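Local structure of thymine dioxygenase (5C3Q) at residues 39-47 with 266-274; 159-167 with 180-189. The protein binds 2-oxoglutarate, thymine and a metal ion in a double-stranded beta-helix fold and probably acts as a dioxygenase that hydroxylates thymine. All coordinates share one frame; numbering follows the deposited sequence.

Contact 1: residues 39-47 with 266-274; sequences LHGFQTAGF and DTIKSTVHR. With NI (nickel (II) ion), chain E; EDO (1,2-ethanediol), chain H.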
loop_
_atom_site.group_PDB
_atom_site.type_symbol
_atom_site.label_atom_id
_atom_site.label_comp_id
_atom_site.label_asym_id
_atom_site.label_seq_id
_atom_site.Cartn_x
_atom_site.Cartn_y
_atom_site.Cartn_z
ATOM N N LEU A 39 13.944 -9.219 5.764
ATOM C CA LEU A 39 13.471 -9.161 7.144
ATOM C C LEU A 39 14.088 -7.993 7.920
ATOM O O LEU A 39 13.384 -7.270 8.612
ATOM C CB LEU A 39 13.754 -10.471 7.874
ATOM C CG LEU A 39 13.314 -10.506 9.342
ATOM C CD1 LEU A 39 11.815 -10.279 9.473
ATOM C CD2 LEU A 39 13.717 -11.816 9.994
ATOM N N HIS A 40 15.398 -7.808 7.797
ATOM C CA HIS A 40 16.077 -6.719 8.493
ATOM C C HIS A 40 15.490 -5.362 8.095
ATOM O O HIS A 40 15.318 -4.487 8.945
ATOM C CB HIS A 40 17.579 -6.753 8.225
ATOM C CG HIS A 40 18.352 -5.746 9.017
ATOM N ND1 HIS A 40 18.621 -5.903 10.359
ATOM C CD2 HIS A 40 18.902 -4.564 8.660
ATOM C CE1 HIS A 40 19.309 -4.865 10.794
ATOM N NE2 HIS A 40 19.493 -4.036 9.782
ATOM N N GLY A 41 15.169 -5.201 6.812
ATOM C CA GLY A 41 14.487 -3.998 6.318
ATOM C C GLY A 41 13.145 -3.753 6.993
ATOM O O GLY A 41 12.852 -2.634 7.421
ATOM N N PHE A 42 12.328 -4.797 7.095
ATOM C CA PHE A 42 11.030 -4.682 7.764
ATOM C C PHE A 42 11.179 -4.430 9.270
ATOM O O PHE A 42 10.355 -3.742 9.864
ATOM C CB PHE A 42 10.161 -5.919 7.522
ATOM C CG PHE A 42 9.646 -6.049 6.106
ATOM C CD1 PHE A 42 9.024 -4.983 5.470
ATOM C CD2 PHE A 42 9.769 -7.251 5.417
ATOM C CE1 PHE A 42 8.543 -5.104 4.178
ATOM C CE2 PHE A 42 9.291 -7.378 4.125
ATOM C CZ PHE A 42 8.673 -6.304 3.504
ATOM N N GLN A 43 12.229 -4.976 9.880
ATOM C CA GLN A 43 12.455 -4.818 11.321
ATOM C C GLN A 43 13.013 -3.451 11.724
ATOM O O GLN A 43 13.008 -3.115 12.906
ATOM C CB GLN A 43 13.405 -5.906 11.845
ATOM C CG GLN A 43 12.819 -7.310 11.857
ATOM C CD GLN A 43 13.826 -8.360 12.291
ATOM O OE1 GLN A 43 15.023 -8.201 12.091
ATOM N NE2 GLN A 43 13.341 -9.445 12.873
ATOM N N THR A 44 13.495 -2.670 10.762
ATOM C CA THR A 44 14.173 -1.411 11.063
ATOM C C THR A 44 13.412 -0.234 10.464
ATOM O O THR A 44 12.919 0.627 11.198
ATOM C CB THR A 44 15.635 -1.439 10.572
ATOM O OG1 THR A 44 15.680 -1.797 9.186
ATOM C CG2 THR A 44 16.438 -2.455 11.377
ATOM N N ALA A 45 13.283 -0.217 9.141
ATOM C CA ALA A 45 12.596 0.868 8.434
ATOM C C ALA A 45 11.101 0.617 8.248
ATOM O O ALA A 45 10.324 1.564 8.129
ATOM C CB ALA A 45 13.242 1.094 7.078
ATOM N N GLY A 46 10.707 -0.651 8.195
ATOM C CA GLY A 46 9.330 -1.018 7.878
ATOM C C GLY A 46 9.042 -0.988 6.389
ATOM O O GLY A 46 7.937 -1.330 5.965
ATOM N N PHE A 47 10.051 -0.597 5.606
ATOM C CA PHE A 47 9.957 -0.387 4.165
ATOM C C PHE A 47 11.168 -1.028 3.491
ATOM O O PHE A 47 12.276 -0.975 4.033
ATOM C CB PHE A 47 9.993 1.114 3.851
ATOM C CG PHE A 47 8.642 1.761 3.752
ATOM C CD1 PHE A 47 7.904 2.047 4.895
ATOM C CD2 PHE A 47 8.121 2.113 2.522
ATOM C CE1 PHE A 47 6.658 2.651 4.801
ATOM C CE2 PHE A 47 6.875 2.718 2.421
ATOM C CZ PHE A 47 6.148 2.991 3.564
ATOM N N ASP A 266 5.553 -6.509 17.324
ATOM C CA ASP A 266 6.343 -5.297 17.067
ATOM C C ASP A 266 7.833 -5.521 16.774
ATOM O O ASP A 266 8.637 -4.610 16.961
ATOM C CB ASP A 266 6.168 -4.277 18.207
ATOM C CG ASP A 266 4.782 -3.661 18.228
ATOM O OD1 ASP A 266 4.110 -3.655 17.176
ATOM O OD2 ASP A 266 4.363 -3.180 19.298
ATOM N N THR A 267 8.207 -6.708 16.304
ATOM C CA THR A 267 9.569 -6.903 15.805
ATOM C C THR A 267 9.671 -6.332 14.387
ATOM O O THR A 267 10.739 -5.912 13.963
ATOM C CB THR A 267 10.018 -8.379 15.836
ATOM O OG1 THR A 267 9.098 -9.188 15.101
ATOM C CG2 THR A 267 10.100 -8.877 17.266
ATOM N N ILE A 268 8.545 -6.315 13.672
ATOM C CA ILE A 268 8.440 -5.669 12.366
ATOM C C ILE A 268 7.711 -4.332 12.513
ATOM O O ILE A 268 6.740 -4.233 13.266
ATOM C CB ILE A 268 7.729 -6.586 11.351
ATOM C CG1 ILE A 268 8.685 -7.720 10.952
ATOM C CG2 ILE A 268 7.275 -5.788 10.128
ATOM C CD1 ILE A 268 8.062 -8.842 10.157
ATOM N N LYS A 269 8.193 -3.313 11.799
ATOM C CA LYS A 269 7.677 -1.949 11.920
ATOM C C LYS A 269 6.646 -1.635 10.842
ATOM O O LYS A 269 6.813 -2.031 9.692
ATOM C CB LYS A 269 8.813 -0.916 11.807
ATOM C CG LYS A 269 10.068 -1.227 12.603
ATOM C CD LYS A 269 9.821 -1.259 14.102
ATOM C CE LYS A 269 11.109 -1.591 14.842
ATOM N NZ LYS A 269 10.977 -1.494 16.315
ATOM N N SER A 270 5.585 -0.927 11.225
ATOM C CA SER A 270 4.651 -0.338 10.275
ATOM C C SER A 270 4.833 1.169 10.357
ATOM O O SER A 270 4.537 1.774 11.383
ATOM C CB SER A 270 3.207 -0.710 10.601
ATOM O OG SER A 270 2.331 -0.107 9.657
ATOM N N THR A 271 5.321 1.763 9.276
ATOM C CA THR A 271 5.867 3.120 9.318
ATOM C C THR A 271 4.938 4.121 8.649
ATOM O O THR A 271 4.317 3.824 7.622
ATOM C CB THR A 271 7.254 3.142 8.650
ATOM O OG1 THR A 271 8.085 2.173 9.299
ATOM C CG2 THR A 271 7.919 4.508 8.747
ATOM N N VAL A 272 4.864 5.309 9.243
ATOM C CA VAL A 272 3.999 6.378 8.768
ATOM C C VAL A 272 4.553 6.907 7.451
ATOM O O VAL A 272 5.761 7.109 7.313
ATOM C CB VAL A 272 3.897 7.519 9.805
ATOM C CG1 VAL A 272 3.089 8.697 9.266
ATOM C CG2 VAL A 272 3.273 7.010 11.104
ATOM N N HIS A 273 3.660 7.117 6.487
ATOM C CA HIS A 273 4.027 7.661 5.191
ATOM C C HIS A 273 2.903 8.528 4.626
ATOM O O HIS A 273 1.772 8.490 5.107
ATOM C CB HIS A 273 4.389 6.533 4.217
ATOM C CG HIS A 273 3.355 5.460 4.124
ATOM N ND1 HIS A 273 3.092 4.586 5.158
ATOM C CD2 HIS A 273 2.514 5.121 3.122
ATOM C CE1 HIS A 273 2.131 3.757 4.794
ATOM N NE2 HIS A 273 1.764 4.062 3.565
ATOM N N ARG A 274 3.237 9.317 3.609
ATOM C CA ARG A 274 2.309 10.272 3.018
ATOM C C ARG A 274 2.747 10.574 1.593
ATOM O O ARG A 274 3.818 10.138 1.165
ATOM C CB ARG A 274 2.273 11.566 3.839
ATOM C CG ARG A 274 3.527 12.420 3.721
ATOM C CD ARG A 274 3.538 13.565 4.717
ATOM N NE ARG A 274 4.705 14.423 4.523
ATOM C CZ ARG A 274 4.905 15.587 5.137
ATOM N NH1 ARG A 274 4.018 16.062 6.004
ATOM N NH2 ARG A 274 6.000 16.287 4.873
HETATM NI NI NI E . -0.193 3.829 2.485
HETATM C C1 EDO H . 11.048 3.716 11.288
HETATM O O1 EDO H . 11.227 4.758 12.254
HETATM C C2 EDO H . 10.231 2.595 11.919
HETATM O O2 EDO H . 8.833 2.919 11.890
HETATM O O HOH W 1 10.803 -10.526 13.305
HETATM O O HOH W 2 5.688 0.141 6.974
HETATM O O HOH W 3 0.713 2.330 1.139
#
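T271 OG1 takes part in two hydrogen bonds, donating to A45 O at 2.6 Å and accepting from O2 of a 1,2-ethanediol, probably from the crystallisation liquor, at 2.8 Å. The hydroxyl gets there because OG1 stands anti to the carbonyl carbon (chi1 -56°), and it meets A45 O well off the plane of that carbonyl. One turn back, K269 N donates to F42 O at 2.9 Å in an almost straight bond (177°), with the methylenes of K269 bent over the carbonyls of Q43 and T44. G46 turns the chain out of the helix with positive phi; a CB there would run into K269 O and T271 OG1. Two waters extend the join, one from Q43 NE2 to T267 OG1, which also bonds S264 O, the other from G46 O to T271 N. F47 then points the CZ edge of its ring at a face of H273, a T-shaped pair with planes at 73°. The imidazole is fixed further by H273 ND1 donating in its ring plane to T271 O. On its far side H273 NE2 coordinates nickel at 2.2 Å beside H216 and D218, completing the facial triad of this family. The C-terminal end of helix 28-44 thus lies along the lead-in to strand 273-275, with F42 and I268 wedged between helix 147-173 and strand 251-256.

Contact 2: residues 159-167 with 180-189; sequences KALHIEVMR and FDSFVDVGDN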
loop_
_atom_site.group_PDB
_atom_site.type_symbol
_atom_site.label_atom_id
_atom_site.label_comp_id
_atom_site.label_asym_id
_atom_site.label_seq_id
_atom_site.Cartn_x
_atom_site.Cartn_y
_atom_site.Cartn_z
ATOM N N LYS A 159 -0.944 -11.127 -5.775
ATOM C CA LYS A 159 -1.295 -12.148 -4.784
ATOM C C LYS A 159 -0.170 -13.178 -4.657
ATOM O O LYS A 159 0.188 -13.583 -3.551
ATOM C CB LYS A 159 -2.612 -12.830 -5.185
ATOM C CG LYS A 159 -2.963 -14.114 -4.448
ATOM C CD LYS A 159 -4.224 -14.724 -5.049
ATOM C CE LYS A 159 -4.458 -16.142 -4.576
ATOM N NZ LYS A 159 -5.618 -16.759 -5.284
ATOM N N ALA A 160 0.385 -13.587 -5.795
ATOM C CA ALA A 160 1.517 -14.518 -5.814
ATOM C C ALA A 160 2.772 -13.896 -5.188
ATOM O O ALA A 160 3.484 -14.561 -4.443
ATOM C CB ALA A 160 1.801 -14.983 -7.234
ATOM N N LEU A 161 3.035 -12.622 -5.478
ATOM C CA LEU A 161 4.185 -11.925 -4.883
ATOM C C LEU A 161 4.054 -11.781 -3.364
ATOM O O LEU A 161 5.039 -11.905 -2.635
ATOM C CB LEU A 161 4.377 -10.549 -5.527
ATOM C CG LEU A 161 5.596 -9.736 -5.085
ATOM C CD1 LEU A 161 6.888 -10.526 -5.241
ATOM C CD2 LEU A 161 5.675 -8.435 -5.870
ATOM N N HIS A 162 2.841 -11.517 -2.886
ATOM C CA HIS A 162 2.571 -11.479 -1.447
ATOM C C HIS A 162 3.032 -12.770 -0.775
ATOM O O HIS A 162 3.752 -12.739 0.228
ATOM C CB HIS A 162 1.077 -11.273 -1.188
ATOM C CG HIS A 162 0.704 -11.257 0.263
ATOM N ND1 HIS A 162 -0.501 -11.738 0.724
ATOM C CD2 HIS A 162 1.373 -10.812 1.354
ATOM C CE1 HIS A 162 -0.558 -11.594 2.036
ATOM N NE2 HIS A 162 0.565 -11.032 2.443
ATOM N N ILE A 163 2.609 -13.897 -1.336
ATOM C CA ILE A 163 2.966 -15.206 -0.794
ATOM C C ILE A 163 4.488 -15.358 -0.723
ATOM O O ILE A 163 5.009 -15.838 0.278
ATOM C CB ILE A 163 2.315 -16.348 -1.613
ATOM C CG1 ILE A 163 0.803 -16.367 -1.357
ATOM C CG2 ILE A 163 2.908 -17.709 -1.250
ATOM C CD1 ILE A 163 0.002 -17.131 -2.393
ATOM N N GLU A 164 5.192 -14.916 -1.765
ATOM C CA GLU A 164 6.653 -15.060 -1.821
ATOM C C GLU A 164 7.374 -14.137 -0.841
ATOM O O GLU A 164 8.368 -14.535 -0.242
ATOM C CB GLU A 164 7.181 -14.826 -3.246
ATOM C CG GLU A 164 6.638 -15.784 -4.307
ATOM C CD GLU A 164 7.218 -17.190 -4.240
ATOM O OE1 GLU A 164 7.847 -17.564 -3.220
ATOM O OE2 GLU A 164 7.032 -17.945 -5.226
ATOM N N VAL A 165 6.884 -12.910 -0.676
ATOM C CA VAL A 165 7.471 -11.984 0.296
ATOM C C VAL A 165 7.309 -12.519 1.720
ATOM O O VAL A 165 8.236 -12.434 2.518
ATOM C CB VAL A 165 6.888 -10.553 0.191
ATOM C CG1 VAL A 165 7.392 -9.678 1.334
ATOM C CG2 VAL A 165 7.272 -9.920 -1.137
ATOM N N MET A 166 6.142 -13.078 2.034
ATOM C CA MET A 166 5.924 -13.679 3.354
ATOM C C MET A 166 6.840 -14.889 3.562
ATOM O O MET A 166 7.348 -15.096 4.666
ATOM C CB MET A 166 4.458 -14.074 3.557
ATOM C CG MET A 166 3.472 -12.908 3.570
ATOM S SD MET A 166 3.927 -11.468 4.566
ATOM C CE MET A 166 3.818 -12.114 6.231
ATOM N N ARG A 167 7.071 -15.665 2.501
ATOM C CA ARG A 167 8.039 -16.765 2.562
ATOM C C ARG A 167 9.445 -16.251 2.875
ATOM O O ARG A 167 10.153 -16.856 3.670
ATOM C CB ARG A 167 8.049 -17.576 1.263
ATOM C CG ARG A 167 6.862 -18.505 1.135
ATOM C CD ARG A 167 6.809 -19.201 -0.214
ATOM N NE ARG A 167 5.591 -19.994 -0.326
ATOM C CZ ARG A 167 5.191 -20.633 -1.423
ATOM N NH1 ARG A 167 5.907 -20.587 -2.540
ATOM N NH2 ARG A 167 4.057 -21.326 -1.401
ATOM N N PHE A 180 3.506 -18.878 6.573
ATOM C CA PHE A 180 2.441 -17.921 6.283
ATOM C C PHE A 180 1.435 -18.381 5.222
ATOM O O PHE A 180 0.369 -17.777 5.094
ATOM C CB PHE A 180 3.032 -16.575 5.869
ATOM C CG PHE A 180 3.792 -15.895 6.963
ATOM C CD1 PHE A 180 3.122 -15.333 8.040
ATOM C CD2 PHE A 180 5.175 -15.810 6.916
ATOM C CE1 PHE A 180 3.818 -14.698 9.054
ATOM C CE2 PHE A 180 5.879 -15.180 7.925
ATOM C CZ PHE A 180 5.200 -14.621 8.997
ATOM N N ASP A 181 1.759 -19.435 4.474
ATOM C CA ASP A 181 0.921 -19.862 3.346
ATOM C C ASP A 181 -0.551 -20.025 3.733
ATOM O O ASP A 181 -1.429 -19.507 3.052
ATOM C CB ASP A 181 1.439 -21.171 2.732
ATOM C CG ASP A 181 2.702 -20.978 1.899
ATOM O OD1 ASP A 181 3.301 -19.882 1.930
ATOM O OD2 ASP A 181 3.104 -21.937 1.207
ATOM N N SER A 182 -0.807 -20.718 4.836
ATOM C CA SER A 182 -2.176 -21.007 5.273
ATOM C C SER A 182 -2.887 -19.775 5.843
ATOM O O SER A 182 -4.105 -19.779 5.991
ATOM C CB SER A 182 -2.177 -22.135 6.307
ATOM O OG SER A 182 -1.679 -21.684 7.553
ATOM N N PHE A 183 -2.122 -18.734 6.165
ATOM C CA PHE A 183 -2.674 -17.474 6.658
ATOM C C PHE A 183 -2.967 -16.469 5.539
ATOM O O PHE A 183 -3.672 -15.493 5.769
ATOM C CB PHE A 183 -1.704 -16.817 7.651
ATOM C CG PHE A 183 -1.641 -17.491 8.995
ATOM C CD1 PHE A 183 -2.547 -17.164 9.992
ATOM C CD2 PHE A 183 -0.646 -18.417 9.280
ATOM C CE1 PHE A 183 -2.479 -17.764 11.242
ATOM C CE2 PHE A 183 -0.573 -19.022 10.524
ATOM C CZ PHE A 183 -1.493 -18.697 11.507
ATOM N N VAL A 184 -2.404 -16.682 4.349
ATOM C CA VAL A 184 -2.525 -15.710 3.249
ATOM C C VAL A 184 -3.007 -16.277 1.904
ATOM O O VAL A 184 -3.144 -15.524 0.941
ATOM C CB VAL A 184 -1.184 -14.968 3.003
ATOM C CG1 VAL A 184 -0.686 -14.309 4.282
ATOM C CG2 VAL A 184 -0.122 -15.899 2.425
ATOM N N ASP A 185 -3.286 -17.579 1.831
ATOM C CA ASP A 185 -3.561 -18.227 0.535
ATOM C C ASP A 185 -4.907 -17.868 -0.125
ATOM O O ASP A 185 -5.087 -18.108 -1.321
ATOM C CB ASP A 185 -3.415 -19.760 0.631
ATOM C CG ASP A 185 -4.280 -20.382 1.719
ATOM O OD1 ASP A 185 -5.099 -19.674 2.353
ATOM O OD2 ASP A 185 -4.135 -21.600 1.939
ATOM N N VAL A 186 -5.842 -17.305 0.637
ATOM C CA VAL A 186 -7.155 -16.932 0.088
ATOM C C VAL A 186 -7.059 -15.706 -0.834
ATOM O O VAL A 186 -7.817 -15.582 -1.799
ATOM C CB VAL A 186 -8.188 -16.695 1.216
ATOM C CG1 VAL A 186 -9.492 -16.127 0.673
ATOM C CG2 VAL A 186 -8.454 -17.997 1.959
ATOM N N GLY A 187 -6.126 -14.806 -0.544
ATOM C CA GLY A 187 -5.943 -13.611 -1.359
ATOM C C GLY A 187 -6.999 -12.555 -1.085
ATOM O O GLY A 187 -7.530 -11.947 -2.015
ATOM N N ASP A 188 -7.292 -12.331 0.195
ATOM C CA ASP A 188 -8.244 -11.306 0.623
ATOM C C ASP A 188 -7.577 -9.930 0.575
ATOM O O ASP A 188 -7.510 -9.220 1.572
ATOM C CB ASP A 188 -8.756 -11.607 2.039
ATOM C CG ASP A 188 -9.725 -12.769 2.078
ATOM O OD1 ASP A 188 -10.544 -12.902 1.149
ATOM O OD2 ASP A 188 -9.675 -13.550 3.046
ATOM N N ASN A 189 -7.115 -9.562 -0.614
ATOM C CA ASN A 189 -6.314 -8.370 -0.823
ATOM C C ASN A 189 -7.119 -7.298 -1.549
ATOM O O ASN A 189 -8.184 -7.581 -2.106
ATOM C CB ASN A 189 -5.075 -8.756 -1.629
ATOM C CG ASN A 189 -4.285 -9.876 -0.973
ATOM O OD1 ASN A 189 -4.188 -9.943 0.256
ATOM N ND2 ASN A 189 -3.732 -10.771 -1.783
HETATM O O HOH W 4 -3.053 -12.737 0.439
HETATM O O HOH W 5 3.776 -17.286 2.453
#
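R167 and D181 carry the charge across this contact. The guanidinium meets the carboxylate side-on: R167 NE donates to D181 OD1 at 3.2 Å, on the syn lone pair and nearly in the guanidinium plane, while R167 NH2 reaches D181 OD2 at 2.8 Å from above the carboxylate plane. The two flat groups are turned 40° apart, and I163 CG2 lies over one guanidinium face. N178 also holds D181 OD2, and E164 is a long second partner for the arginine. With an alanine at R167 the D181 carboxylate would probably lose its cationic mate, and I163 CG2 the flat group it packs on. A water joins I163 O to D181 OD1. These bonds pin the turn of helix 181-184 to the long helix 147-173, which packs against the double-stranded beta-helix core through residues such as V165 on I222. Another water, 2.8 Å from H162 ND1 and in its ring plane, lies between that ring, V184 O and N189 OD1; Y293 and N296 also hold the N189 amide, through ND2 and OD1. The apolar part centres on M166, whose chain bends at chi2 and chi3 (-46° and -68°) to set the CE methyl over the middle of the F180 ring, a CH-pi contact 3.7 Å from the centroid. W263 meets the same phenyl edge-to-face. V184 fits its CG1 against H162 CE1 at 3.5 Å and its CG2 against I163 CG1.

How the contacts relate
From the N terminus, the chain first reaches residues 39-47 at the end of helix 28-44 and enters strand 47-51. It later runs through helix 147-173, which carries 159-167, and 180-189 soon folds back on it to close contact 2, with 12 residues between. Strand 190-200 leads on into the core sheets, and only at 266-274 does the chain return to close contact 1. Contact 2 is therefore nested inside a loop with 218 residues between its ends. Their centres lie 19 Å apart, yet they touch where F42 CE2 packs on V165 CG1 at 4.1 Å. Contact 1 ties helix 28-44 to the loop leading into strand 273-275, which carries a metal ligand; contact 2 joins helix 147-173 to helix 181-184 and the loop before strand 190-200.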